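PDB 6TO1: minor fimbrium subunit Mfa5 from Porphyromonas gingivalis ATCC 33277, which serves as an accessory subunit of the minor fimbriae, surface pili that mediate biofilm formation and adhesion to host cells and other oral bacteria. Local coordinates for residues A[251-256]-A[297-302]; A[261-266]-A[337-342]; A[266-271]-A[291-296]. All coordinates share one frame; numbering follows the deposited sequence.

In the fold
Following the chain from the N terminus, strand 252-253 comes first, then helix 262-272, and each reaches forward to a later piece of chain. Contact 1 closes a loop by pairing strand 252-253 with strand 296-298. Inside that loop nests contact 3, where helix 262-272 packs on the turn leading into strand 296-298. Contact 2 closes the longest loop, from the start of the same helix to the junction of strand 336-338 and helix 340-353; it encloses contact 3 and crosses contact 1. Contacts 2 and 3 share Val266. Together they hold helix 262-272 against a small mixed sheet separate from the six-stranded sheet that includes strands 126-133 and 227-234.

Contact 1: A[251-256]-A[297-302]; sequences DFIGET and VGRRNL
Ile253 and Val297 form a hydrogen-bonded antiparallel pair: Ile253 N gives a 2.7 Å bond to Val297 O, and Val297 N returns one of 2.8 Å to Ile253 O. Next to them, Phe252 and Gly298 make the non-hydrogen-bonded pair. Their CA atoms are 4.2 Å apart, and Phe252 CA also makes a CA-H...O contact to Val297 O. Past the strand end, Arg299 N extends the ladder to Asp251 O at 3.1 Å. This ladder puts strand 252-253 at the edge of a four-stranded mixed sheet, with 296-298 between it and strand 336-338.

In one of its two modelled conformers, the side chain of Arg299 runs extended from CG to NE across the backbone of Asp251 and Phe252, bringing its guanidinium under Ile253, which crosses it. Ile253 covers one face of the group, and its CG1 branch, anti to the backbone N (chi1 -173°), carries CD1 to 3.7 Å from Arg299 NH1. In this conformer Arg299 NH1 also donates to Asn301 OD1 at 3.3 Å. At Asp251, Leu302 CD2 packs 3.7 Å from OD1, while Asp251 OD2 forms a salt bridge with Lys306. Phe252 meets Tyr338 edge-to-face.

Contact 2: A[261-266]-A[337-342]; sequences DPIDLV and YYFPCN
Val266 and Phe339 meet head-on in a CH-pi contact: Val266 CG1 lies 3.7 Å from the centroid of the Phe339 ring, 15° off its normal. With CG anti to the backbone N, the Phe339 chi1 of -179° places the ring against the start of helix 262-272. The opposite face of the ring lies over the backbone N of Asn342, 4.0 Å from the plane, so the ring sits between Val266 and the first turn of helix 340-353.

Further apolar packing comes from Pro262 CB, 3.9 Å from Phe339 CZ, and from Ile263 CG1, 4.4 Å from Phe339 CE2. The contact joins two helix starts: Asp261 and Phe339 occupy the N-cap positions of helices 262-272 and 340-353, the second directly following strand 336-338.

A separate van der Waals contact sets Ile263 CG1 3.5 Å from Asn342 ND2, the two side chains roughly perpendicular.

Polar bonds bind the segments to their surroundings, with none passing directly between them. Asp261 OD2 caps its helix by accepting from Ile263 N at 2.9 Å through its anti lone pair, while Asp261 OD1 forms a salt bridge with Arg300. The buried Asn342 amide donates from ND2 to Gly298 O and accepts at OD1 from Arg300 NH1.

Contact 3: A[266-271]-A[291-296]; sequences VIQGAI and PTHSSK
Pro291 CG lies 3.5 Å from Ala270 CB, packing the proline ring on the buried side of helix 262-272. The Pro291 carbonyl oxygen lies 3.6 Å from Ile271 CG1 and accepts a bond from a water that also donates to Ala270 O, a bridge between the two backbones.

At Thr292 the chain enters a type I beta turn that ends at Ser295. The Thr292 carbonyl oxygen meets Ile267 CG2 at 3.5 Å while accepting the turn bond from Ser295 N. Thr292 OG1 takes a longer bond from Ser294 N, which makes an ST turn within the beta turn. The turn lies at the end of the loop that runs from helix 274-277 into strand 296-298, and helix 262-272 packs on it.

His293 is touched on a face and at an edge. Ile271 CD1 sits over the ring, 3.5 Å from its centroid and only 7° off the normal. Gln268, bent at chi2 (69°), brings OE1 to the ring edge, in plane and 3.2 Å from His293 CE1. A water held 2.8 Å from His293 NE2 accepts from Gln268 NE2, which is also hydrogen-bonded to Asn272 OD1. Glu255 OE2 is hydrogen-bonded to His293 ND1, so both ring nitrogens are engaged, which probably restrains the rotation of the ring.

Ser295 presents its carbonyl oxygen to Ile267 CD1 at 3.8 Å. Its OG accepts from Thr292 N across the turn and is also hydrogen-bonded to Pro334 O.

Contact 1: A[251-256]-A[297-302]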
ATOM      1  N   ASP A 251      40.376  28.790  10.827  1.00 21.60           N
ATOM      2  CA  ASP A 251      39.836  27.444  10.855  1.00 24.80           C
ATOM      3  C   ASP A 251      39.645  26.936  12.279  1.00 22.62           C
ATOM      4  O   ASP A 251      39.323  25.756  12.471  1.00 22.07           O
ATOM      5  CB  ASP A 251      40.768  26.536  10.059  1.00 20.87           C
ATOM      6  CG  ASP A 251      40.843  26.925   8.595  1.00 24.72           C
ATOM      7  OD1 ASP A 251      39.833  27.469   8.083  1.00 23.80           O
ATOM      8  OD2 ASP A 251      41.887  26.662   7.960  1.00 22.54           O
ATOM      9  N   PHE A 252      39.841  27.806  13.272  1.00 21.44           N
ATOM     10  CA  PHE A 252      39.763  27.466  14.684  1.00 21.67           C
ATOM     11  C   PHE A 252      38.816  28.450  15.338  1.00 20.85           C
ATOM     12  O   PHE A 252      38.507  29.506  14.771  1.00 22.02           O
ATOM     13  CB  PHE A 252      41.142  27.499  15.365  1.00 19.07           C
ATOM     14  CG  PHE A 252      42.130  26.591  14.721  1.00 19.63           C
ATOM     15  CD1 PHE A 252      42.485  25.407  15.313  1.00 20.07           C
ATOM     16  CD2 PHE A 252      42.701  26.919  13.492  1.00 22.10           C
ATOM     17  CE1 PHE A 252      43.388  24.541  14.697  1.00 19.83           C
ATOM     18  CE2 PHE A 252      43.571  26.065  12.857  1.00 23.66           C
ATOM     19  CZ  PHE A 252      43.946  24.880  13.463  1.00 25.28           C
ATOM     20  N   ILE A 253      38.362  28.100  16.540  1.00 20.19           N
ATOM     21  CA  ILE A 253      37.386  28.906  17.259  1.00 19.11           C
ATOM     22  C   ILE A 253      37.634  28.781  18.747  1.00 21.94           C
ATOM     23  O   ILE A 253      38.111  27.759  19.229  1.00 19.48           O
ATOM     24  CB  ILE A 253      35.952  28.469  16.867  1.00 25.93           C
ATOM     25  CG1 ILE A 253      34.885  29.394  17.455  1.00 25.09           C
ATOM     26  CG2 ILE A 253      35.668  27.028  17.335  1.00 22.89           C
ATOM     27  CD1 ILE A 253      33.490  29.056  16.936  1.00 26.02           C
ATOM     28  N   GLY A 254      37.280  29.841  19.481  1.00 20.77           N
ATOM     29  CA  GLY A 254      37.411  29.865  20.917  1.00 18.73           C
ATOM     30  C   GLY A 254      36.128  29.495  21.652  1.00 16.92           C
ATOM     31  O   GLY A 254      35.097  29.203  21.057  1.00 17.69           O
ATOM     32  N   GLU A 255      36.222  29.560  22.983  1.00 21.07           N
ATOM     33  CA  GLU A 255      35.115  29.252  23.881  1.00 19.74           C
ATOM     34  C   GLU A 255      33.836  29.949  23.438  1.00 25.58           C
ATOM     35  O   GLU A 255      33.841  31.133  23.079  1.00 21.41           O
ATOM     36  CB  GLU A 255      35.485  29.670  25.320  1.00 27.24           C
ATOM     37  CG  GLU A 255      36.515  28.777  26.014  1.00 22.91           C
ATOM     38  CD  GLU A 255      36.911  29.233  27.418  1.00 20.54           C
ATOM     39  OE1 GLU A 255      36.690  30.421  27.779  1.00 23.58           O
ATOM     40  OE2 GLU A 255      37.458  28.409  28.167  1.00 21.82           O
ATOM     41  N   THR A 256      32.737  29.193  23.444  1.00 20.64           N
ATOM     42  CA  THR A 256      31.443  29.723  23.068  1.00 26.26           C
ATOM     43  C   THR A 256      30.755  30.428  24.218  1.00 22.68           C
ATOM     44  O   THR A 256      29.811  31.184  23.983  1.00 26.26           O
ATOM     45  CB  THR A 256      30.491  28.614  22.595  1.00 24.08           C
ATOM     46  OG1 THR A 256      30.144  27.749  23.691  1.00 23.00           O
ATOM     47  CG2 THR A 256      31.127  27.798  21.445  1.00 22.00           C
ATOM     48  N   VAL A 297      40.411  26.153  19.176  1.00 16.36           N
ATOM     49  CA  VAL A 297      40.340  24.751  18.788  1.00 17.72           C
ATOM     50  C   VAL A 297      39.663  24.627  17.442  1.00 17.79           C
ATOM     51  O   VAL A 297      38.947  25.522  16.984  1.00 17.51           O
ATOM     52  CB  VAL A 297      39.614  23.894  19.855  1.00 17.66           C
ATOM     53  CG1 VAL A 297      40.353  24.015  21.199  1.00 19.08           C
ATOM     54  CG2 VAL A 297      38.145  24.293  20.001  1.00 21.20           C
ATOM     55  N   GLY A 298      39.877  23.479  16.801  1.00 17.06           N
ATOM     56  CA  GLY A 298      39.385  23.317  15.446  1.00 16.47           C
ATOM     57  C   GLY A 298      37.877  23.509  15.367  1.00 18.08           C
ATOM     58  O   GLY A 298      37.123  23.072  16.244  1.00 18.96           O
ATOM     59  N   ARG A 299      37.442  24.175  14.303  0.51 18.42           N
ATOM     60  CA  ARG A 299      36.017  24.368  14.067  0.51 18.47           C
ATOM     61  C   ARG A 299      35.329  23.056  13.700  0.51 17.37           C
ATOM     62  O   ARG A 299      35.971  22.063  13.342  0.51 19.45           O
ATOM     63  CB  ARG A 299      35.807  25.387  12.944  0.51 18.29           C
ATOM     64  CG  ARG A 299      36.148  26.806  13.367  0.51 23.39           C
ATOM     65  CD  ARG A 299      35.989  27.789  12.225  0.51 20.06           C
ATOM     66  NE  ARG A 299      35.865  29.153  12.722  0.51 19.51           N
ATOM     67  CZ  ARG A 299      34.733  29.691  13.181  0.51 32.95           C
ATOM     68  NH1 ARG A 299      33.609  28.981  13.214  0.51 30.23           N
ATOM     69  NH2 ARG A 299      34.739  30.943  13.614  0.51 29.01           N
ATOM     70  N   ARG A 300      33.993  23.064  13.774  1.00 16.30           N
ATOM     71  CA  ARG A 300      33.212  21.930  13.300  1.00 18.00           C
ATOM     72  C   ARG A 300      32.360  22.295  12.090  1.00 19.67           C
ATOM     73  O   ARG A 300      31.519  21.495  11.679  1.00 18.06           O
ATOM     74  CB  ARG A 300      32.333  21.338  14.416  1.00 18.37           C
ATOM     75  CG  ARG A 300      31.432  22.311  15.116  1.00 18.39           C
ATOM     76  CD  ARG A 300      30.528  21.547  16.096  1.00 23.37           C
ATOM     77  NE  ARG A 300      29.660  22.432  16.854  1.00 25.60           N
ATOM     78  CZ  ARG A 300      29.892  22.837  18.103  1.00 21.10           C
ATOM     79  NH1 ARG A 300      30.976  22.438  18.753  1.00 19.53           N
ATOM     80  NH2 ARG A 300      29.038  23.673  18.684  1.00 23.32           N
ATOM     81  N   ASN A 301      32.572  23.472  11.488  1.00 19.26           N
ATOM     82  CA  ASN A 301      31.775  23.885  10.339  1.00 25.47           C
ATOM     83  C   ASN A 301      32.638  24.301   9.166  1.00 22.28           C
ATOM     84  O   ASN A 301      32.277  25.194   8.397  1.00 19.22           O
ATOM     85  CB  ASN A 301      30.834  25.022  10.717  1.00 24.65           C
ATOM     86  CG  ASN A 301      31.572  26.315  11.122  1.00 24.49           C
ATOM     87  OD1 ASN A 301      32.707  26.304  11.596  1.00 24.25           O
ATOM     88  ND2 ASN A 301      30.889  27.433  10.963  1.00 33.65           N
ATOM     89  N   LEU A 302      33.775  23.638   8.966  1.00 19.33           N
ATOM     90  CA  LEU A 302      34.558  23.899   7.775  1.00 17.47           C
ATOM     91  C   LEU A 302      33.862  23.320   6.552  1.00 22.41           C
ATOM     92  O   LEU A 302      33.174  22.295   6.640  1.00 20.56           O
ATOM     93  CB  LEU A 302      35.942  23.288   7.878  1.00 19.75           C
ATOM     94  CG  LEU A 302      36.839  23.670   9.046  1.00 22.04           C
ATOM     95  CD1 LEU A 302      38.150  22.909   8.915  1.00 19.52           C
ATOM     96  CD2 LEU A 302      37.074  25.152   9.007  1.00 25.23           C
TER

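Contact 2: A[261-266]-A[337-342]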
ATOM      1  N   ASP A 261      29.212  22.997  25.615  1.00 20.51           N
ATOM      2  CA  ASP A 261      29.646  22.797  24.239  1.00 20.40           C
ATOM      3  C   ASP A 261      30.957  22.010  24.215  1.00 16.84           C
ATOM      4  O   ASP A 261      31.839  22.246  25.042  1.00 18.33           O
ATOM      5  CB  ASP A 261      29.855  24.145  23.537  1.00 18.40           C
ATOM      6  CG  ASP A 261      29.939  24.009  22.052  1.00 22.44           C
ATOM      7  OD1 ASP A 261      28.937  24.336  21.367  1.00 20.97           O
ATOM      8  OD2 ASP A 261      31.023  23.548  21.567  1.00 19.12           O
ATOM      9  N   PRO A 262      31.103  21.062  23.294  1.00 18.15           N
ATOM     10  CA  PRO A 262      32.393  20.350  23.177  1.00 18.20           C
ATOM     11  C   PRO A 262      33.610  21.280  23.130  1.00 16.72           C
ATOM     12  O   PRO A 262      34.665  20.949  23.682  1.00 15.59           O
ATOM     13  CB  PRO A 262      32.212  19.556  21.872  1.00 16.33           C
ATOM     14  CG  PRO A 262      30.734  19.219  21.841  1.00 19.57           C
ATOM     15  CD  PRO A 262      30.066  20.512  22.391  1.00 19.65           C
ATOM     16  N   ILE A 263      33.483  22.441  22.492  1.00 16.40           N
ATOM     17  CA  ILE A 263      34.591  23.401  22.455  1.00 16.28           C
ATOM     18  C   ILE A 263      34.997  23.787  23.876  1.00 20.78           C
ATOM     19  O   ILE A 263      36.159  23.665  24.275  1.00 16.68           O
ATOM     20  CB  ILE A 263      34.188  24.644  21.633  1.00 16.32           C
ATOM     21  CG1 ILE A 263      34.011  24.279  20.149  1.00 17.27           C
ATOM     22  CG2 ILE A 263      35.211  25.770  21.828  1.00 16.86           C
ATOM     23  CD1 ILE A 263      33.097  25.208  19.354  1.00 22.19           C
ATOM     24  N   ASP A 264      34.027  24.292  24.650  1.00 19.34           N
ATOM     25  CA  ASP A 264      34.297  24.749  26.001  1.00 20.08           C
ATOM     26  C   ASP A 264      34.733  23.591  26.876  1.00 18.37           C
ATOM     27  O   ASP A 264      35.611  23.743  27.722  1.00 17.79           O
ATOM     28  CB  ASP A 264      33.052  25.435  26.574  1.00 20.62           C
ATOM     29  CG  ASP A 264      32.625  26.667  25.766  1.00 20.91           C
ATOM     30  OD1 ASP A 264      32.432  26.535  24.545  1.00 18.75           O
ATOM     31  OD2 ASP A 264      32.500  27.784  26.363  1.00 23.46           O
ATOM     32  N   LEU A 265      34.132  22.418  26.678  1.00 18.13           N
ATOM     33  CA  LEU A 265      34.483  21.257  27.478  1.00 15.31           C
ATOM     34  C   LEU A 265      35.917  20.820  27.244  1.00 16.18           C
ATOM     35  O   LEU A 265      36.619  20.449  28.191  1.00 19.76           O
ATOM     36  CB  LEU A 265      33.539  20.098  27.158  1.00 18.11           C
ATOM     37  CG  LEU A 265      32.135  20.222  27.738  1.00 16.50           C
ATOM     38  CD1 LEU A 265      31.228  19.150  27.107  1.00 19.57           C
ATOM     39  CD2 LEU A 265      32.184  20.104  29.255  1.00 17.34           C
ATOM     40  N   VAL A 266      36.354  20.784  25.985  1.00 18.76           N
ATOM     41  CA  VAL A 266      37.692  20.291  25.736  1.00 15.90           C
ATOM     42  C   VAL A 266      38.719  21.298  26.211  1.00 19.73           C
ATOM     43  O   VAL A 266      39.802  20.918  26.673  1.00 19.31           O
ATOM     44  CB  VAL A 266      37.892  19.925  24.252  1.00 16.70           C
ATOM     45  CG1 VAL A 266      38.112  21.122  23.356  1.00 14.60           C
ATOM     46  CG2 VAL A 266      39.062  18.998  24.124  1.00 17.66           C
ATOM     47  N   TYR A 337      44.717  24.405  18.320  1.00 17.99           N
ATOM     48  CA  TYR A 337      44.723  22.955  18.472  1.00 18.49           C
ATOM     49  C   TYR A 337      43.670  22.354  17.565  1.00 15.84           C
ATOM     50  O   TYR A 337      42.520  22.809  17.583  1.00 17.96           O
ATOM     51  CB  TYR A 337      44.418  22.523  19.915  1.00 20.12           C
ATOM     52  CG  TYR A 337      45.369  23.124  20.903  1.00 20.85           C
ATOM     53  CD1 TYR A 337      46.502  22.432  21.305  1.00 19.25           C
ATOM     54  CD2 TYR A 337      45.171  24.403  21.371  1.00 18.81           C
ATOM     55  CE1 TYR A 337      47.406  22.992  22.173  1.00 20.87           C
ATOM     56  CE2 TYR A 337      46.072  24.976  22.238  1.00 19.44           C
ATOM     57  CZ  TYR A 337      47.180  24.263  22.630  1.00 16.85           C
ATOM     58  OH  TYR A 337      48.072  24.874  23.504  1.00 20.41           O
ATOM     59  N   TYR A 338      44.053  21.343  16.779  1.00 16.71           N
ATOM     60  CA  TYR A 338      43.049  20.533  16.099  1.00 14.87           C
ATOM     61  C   TYR A 338      42.246  19.774  17.153  1.00 14.45           C
ATOM     62  O   TYR A 338      42.774  19.358  18.190  1.00 16.57           O
ATOM     63  CB  TYR A 338      43.708  19.582  15.096  1.00 16.34           C
ATOM     64  CG  TYR A 338      44.482  20.323  14.006  1.00 15.54           C
ATOM     65  CD1 TYR A 338      43.839  20.836  12.882  1.00 17.76           C
ATOM     66  CD2 TYR A 338      45.858  20.523  14.124  1.00 21.79           C
ATOM     67  CE1 TYR A 338      44.544  21.538  11.914  1.00 17.26           C
ATOM     68  CE2 TYR A 338      46.575  21.183  13.142  1.00 16.21           C
ATOM     69  CZ  TYR A 338      45.914  21.716  12.065  1.00 18.80           C
ATOM     70  OH  TYR A 338      46.619  22.391  11.093  1.00 22.54           O
ATOM     71  N   PHE A 339      40.953  19.620  16.893  1.00 14.21           N
ATOM     72  CA  PHE A 339      39.973  19.102  17.840  1.00 14.98           C
ATOM     73  C   PHE A 339      39.214  17.988  17.133  1.00 14.79           C
ATOM     74  O   PHE A 339      38.178  18.234  16.495  1.00 16.31           O
ATOM     75  CB  PHE A 339      39.072  20.247  18.300  1.00 15.92           C
ATOM     76  CG  PHE A 339      38.019  19.867  19.310  1.00 17.43           C
ATOM     77  CD1 PHE A 339      38.143  18.744  20.113  1.00 15.75           C
ATOM     78  CD2 PHE A 339      36.911  20.667  19.451  1.00 16.00           C
ATOM     79  CE1 PHE A 339      37.164  18.417  21.024  1.00 16.32           C
ATOM     80  CE2 PHE A 339      35.924  20.366  20.357  1.00 15.18           C
ATOM     81  CZ  PHE A 339      36.044  19.231  21.149  1.00 15.54           C
ATOM     82  N   PRO A 340      39.722  16.752  17.184  1.00 16.95           N
ATOM     83  CA  PRO A 340      39.077  15.678  16.403  1.00 18.56           C
ATOM     84  C   PRO A 340      37.606  15.461  16.673  1.00 15.36           C
ATOM     85  O   PRO A 340      36.883  15.083  15.736  1.00 17.91           O
ATOM     86  CB  PRO A 340      39.927  14.441  16.759  1.00 12.19           C
ATOM     87  CG  PRO A 340      41.302  15.010  16.839  1.00 17.29           C
ATOM     88  CD  PRO A 340      41.107  16.367  17.560  1.00 16.71           C
ATOM     89  N   CYS A 341      37.106  15.700  17.893  1.00 15.35           N
ATOM     90  CA  CYS A 341      35.681  15.553  18.108  1.00 13.99           C
ATOM     91  C   CYS A 341      34.893  16.508  17.209  1.00 16.30           C
ATOM     92  O   CYS A 341      33.857  16.136  16.650  1.00 15.59           O
ATOM     93  CB  CYS A 341      35.308  15.810  19.566  1.00 18.05           C
ATOM     94  SG  CYS A 341      35.714  14.554  20.778  1.00 18.36           S
ATOM     95  N   ASN A 342      35.365  17.750  17.077  1.00 17.13           N
ATOM     96  CA  ASN A 342      34.719  18.712  16.190  1.00 18.74           C
ATOM     97  C   ASN A 342      34.906  18.326  14.725  1.00 15.72           C
ATOM     98  O   ASN A 342      34.002  18.508  13.926  1.00 14.96           O
ATOM     99  CB  ASN A 342      35.284  20.122  16.435  1.00 17.94           C
ATOM    100  CG  ASN A 342      34.325  21.011  17.239  1.00 17.69           C
ATOM    101  OD1 ASN A 342      33.316  20.542  17.774  1.00 15.07           O
ATOM    102  ND2 ASN A 342      34.651  22.278  17.320  1.00 16.90           N
TER

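Contact 3: A[266-271]-A[291-296]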
ATOM      1  N   VAL A 266      36.354  20.784  25.985  1.00 18.76           N
ATOM      2  CA  VAL A 266      37.692  20.291  25.736  1.00 15.90           C
ATOM      3  C   VAL A 266      38.719  21.298  26.211  1.00 19.73           C
ATOM      4  O   VAL A 266      39.802  20.918  26.673  1.00 19.31           O
ATOM      5  CB  VAL A 266      37.892  19.925  24.252  1.00 16.70           C
ATOM      6  CG1 VAL A 266      38.112  21.122  23.356  1.00 14.60           C
ATOM      7  CG2 VAL A 266      39.062  18.998  24.124  1.00 17.66           C
ATOM      8  N   ILE A 267      38.410  22.590  26.118  1.00 15.08           N
ATOM      9  CA  ILE A 267      39.353  23.600  26.587  1.00 16.84           C
ATOM     10  C   ILE A 267      39.480  23.525  28.099  1.00 17.53           C
ATOM     11  O   ILE A 267      40.584  23.435  28.640  1.00 19.33           O
ATOM     12  CB  ILE A 267      38.927  25.001  26.113  1.00 19.26           C
ATOM     13  CG1 ILE A 267      39.146  25.113  24.605  1.00 17.76           C
ATOM     14  CG2 ILE A 267      39.719  26.096  26.852  1.00 19.33           C
ATOM     15  CD1 ILE A 267      38.554  26.384  23.967  1.00 22.03           C
ATOM     16  N   GLN A 268      38.345  23.527  28.807  1.00 19.96           N
ATOM     17  CA  GLN A 268      38.398  23.399  30.257  1.00 19.21           C
ATOM     18  C   GLN A 268      39.056  22.093  30.656  1.00 20.82           C
ATOM     19  O   GLN A 268      39.815  22.049  31.625  1.00 19.70           O
ATOM     20  CB  GLN A 268      37.002  23.479  30.875  1.00 17.89           C
ATOM     21  CG  GLN A 268      37.009  23.462  32.392  1.00 22.57           C
ATOM     22  CD  GLN A 268      37.588  24.746  32.980  1.00 22.96           C
ATOM     23  OE1 GLN A 268      36.973  25.797  32.903  1.00 22.75           O
ATOM     24  NE2 GLN A 268      38.784  24.658  33.538  1.00 24.89           N
ATOM     25  N   GLY A 269      38.763  21.009  29.931  1.00 21.74           N
ATOM     26  CA  GLY A 269      39.336  19.726  30.299  1.00 19.69           C
ATOM     27  C   GLY A 269      40.839  19.732  30.161  1.00 20.48           C
ATOM     28  O   GLY A 269      41.562  19.222  31.021  1.00 21.31           O
ATOM     29  N   ALA A 270      41.332  20.352  29.089  1.00 20.18           N
ATOM     30  CA  ALA A 270      42.763  20.404  28.856  1.00 18.31           C
ATOM     31  C   ALA A 270      43.454  21.374  29.795  1.00 25.27           C
ATOM     32  O   ALA A 270      44.647  21.220  30.047  1.00 21.32           O
ATOM     33  CB  ALA A 270      43.046  20.800  27.397  1.00 21.51           C
ATOM     34  N   ILE A 271      42.741  22.387  30.297  1.00 21.55           N
ATOM     35  CA  ILE A 271      43.292  23.207  31.368  1.00 21.70           C
ATOM     36  C   ILE A 271      43.448  22.367  32.635  1.00 21.97           C
ATOM     37  O   ILE A 271      44.491  22.415  33.290  1.00 26.95           O
ATOM     38  CB  ILE A 271      42.418  24.458  31.614  1.00 21.83           C
ATOM     39  CG1 ILE A 271      42.547  25.452  30.445  1.00 21.16           C
ATOM     40  CG2 ILE A 271      42.761  25.124  32.971  1.00 22.54           C
ATOM     41  CD1 ILE A 271      41.432  26.508  30.407  1.00 24.36           C
ATOM     42  N   PRO A 291      46.985  24.667  26.471  1.00 17.15           N
ATOM     43  CA  PRO A 291      45.902  25.636  26.265  1.00 18.44           C
ATOM     44  C   PRO A 291      45.475  26.365  27.532  1.00 19.87           C
ATOM     45  O   PRO A 291      45.654  25.899  28.658  1.00 21.08           O
ATOM     46  CB  PRO A 291      44.746  24.783  25.733  1.00 20.65           C
ATOM     47  CG  PRO A 291      45.059  23.404  26.173  1.00 22.91           C
ATOM     48  CD  PRO A 291      46.541  23.285  26.229  1.00 20.65           C
ATOM     49  N   THR A 292      44.913  27.539  27.298  1.00 21.37           N
ATOM     50  CA  THR A 292      44.288  28.379  28.303  1.00 23.41           C
ATOM     51  C   THR A 292      42.879  28.716  27.838  1.00 21.14           C
ATOM     52  O   THR A 292      42.440  28.312  26.753  1.00 18.83           O
ATOM     53  CB  THR A 292      45.090  29.668  28.520  1.00 21.37           C
ATOM     54  OG1 THR A 292      44.956  30.497  27.354  1.00 21.35           O
ATOM     55  CG2 THR A 292      46.540  29.364  28.793  1.00 23.17           C
ATOM     56  N   HIS A 293      42.150  29.498  28.658  1.00 18.41           N
ATOM     57  CA  HIS A 293      40.796  29.856  28.261  1.00 21.48           C
ATOM     58  C   HIS A 293      40.747  30.650  26.963  1.00 22.62           C
ATOM     59  O   HIS A 293      39.682  30.723  26.333  1.00 24.75           O
ATOM     60  CB  HIS A 293      40.107  30.649  29.383  1.00 23.67           C
ATOM     61  CG  HIS A 293      39.656  29.798  30.526  1.00 27.54           C
ATOM     62  ND1 HIS A 293      38.693  28.821  30.388  1.00 22.69           N
ATOM     63  CD2 HIS A 293      40.044  29.766  31.823  1.00 28.91           C
ATOM     64  CE1 HIS A 293      38.517  28.214  31.547  1.00 28.00           C
ATOM     65  NE2 HIS A 293      39.313  28.779  32.438  1.00 29.51           N
ATOM     66  N   SER A 294      41.852  31.260  26.550  1.00 17.64           N
ATOM     67  CA  SER A 294      41.890  32.052  25.326  1.00 21.33           C
ATOM     68  C   SER A 294      42.326  31.251  24.102  1.00 20.23           C
ATOM     69  O   SER A 294      42.330  31.791  22.995  1.00 21.09           O
ATOM     70  CB  SER A 294      42.836  33.245  25.507  1.00 26.34           C
ATOM     71  OG  SER A 294      42.339  34.085  26.539  1.00 27.70           O
ATOM     72  N   SER A 295      42.673  29.986  24.274  1.00 18.95           N
ATOM     73  CA  SER A 295      43.112  29.170  23.146  1.00 20.40           C
ATOM     74  C   SER A 295      41.983  28.885  22.161  1.00 19.81           C
ATOM     75  O   SER A 295      40.799  29.022  22.458  1.00 21.49           O
ATOM     76  CB  SER A 295      43.692  27.857  23.656  1.00 19.74           C
ATOM     77  OG  SER A 295      44.871  28.087  24.404  1.00 20.15           O
ATOM     78  N   LYS A 296      42.372  28.435  20.971  1.00 18.98           N
ATOM     79  CA  LYS A 296      41.463  28.213  19.863  1.00 20.87           C
ATOM     80  C   LYS A 296      41.557  26.746  19.460  1.00 20.82           C
ATOM     81  O   LYS A 296      42.649  26.167  19.432  1.00 18.66           O
ATOM     82  CB  LYS A 296      41.795  29.125  18.685  1.00 22.71           C
ATOM     83  CG  LYS A 296      41.900  30.625  19.053  1.00 21.50           C
ATOM     84  CD  LYS A 296      40.562  31.239  19.396  1.00 20.43           C
ATOM     85  CE  LYS A 296      40.696  32.779  19.485  1.00 24.48           C
ATOM     86  NZ  LYS A 296      39.423  33.443  19.859  1.00 27.48           N
TER
HETATM   87  O   HOH W   1      39.895  27.281  34.697  1.00 28.48           O
HETATM   88  O   HOH W   2      46.490  23.371  29.668  1.00 23.74           O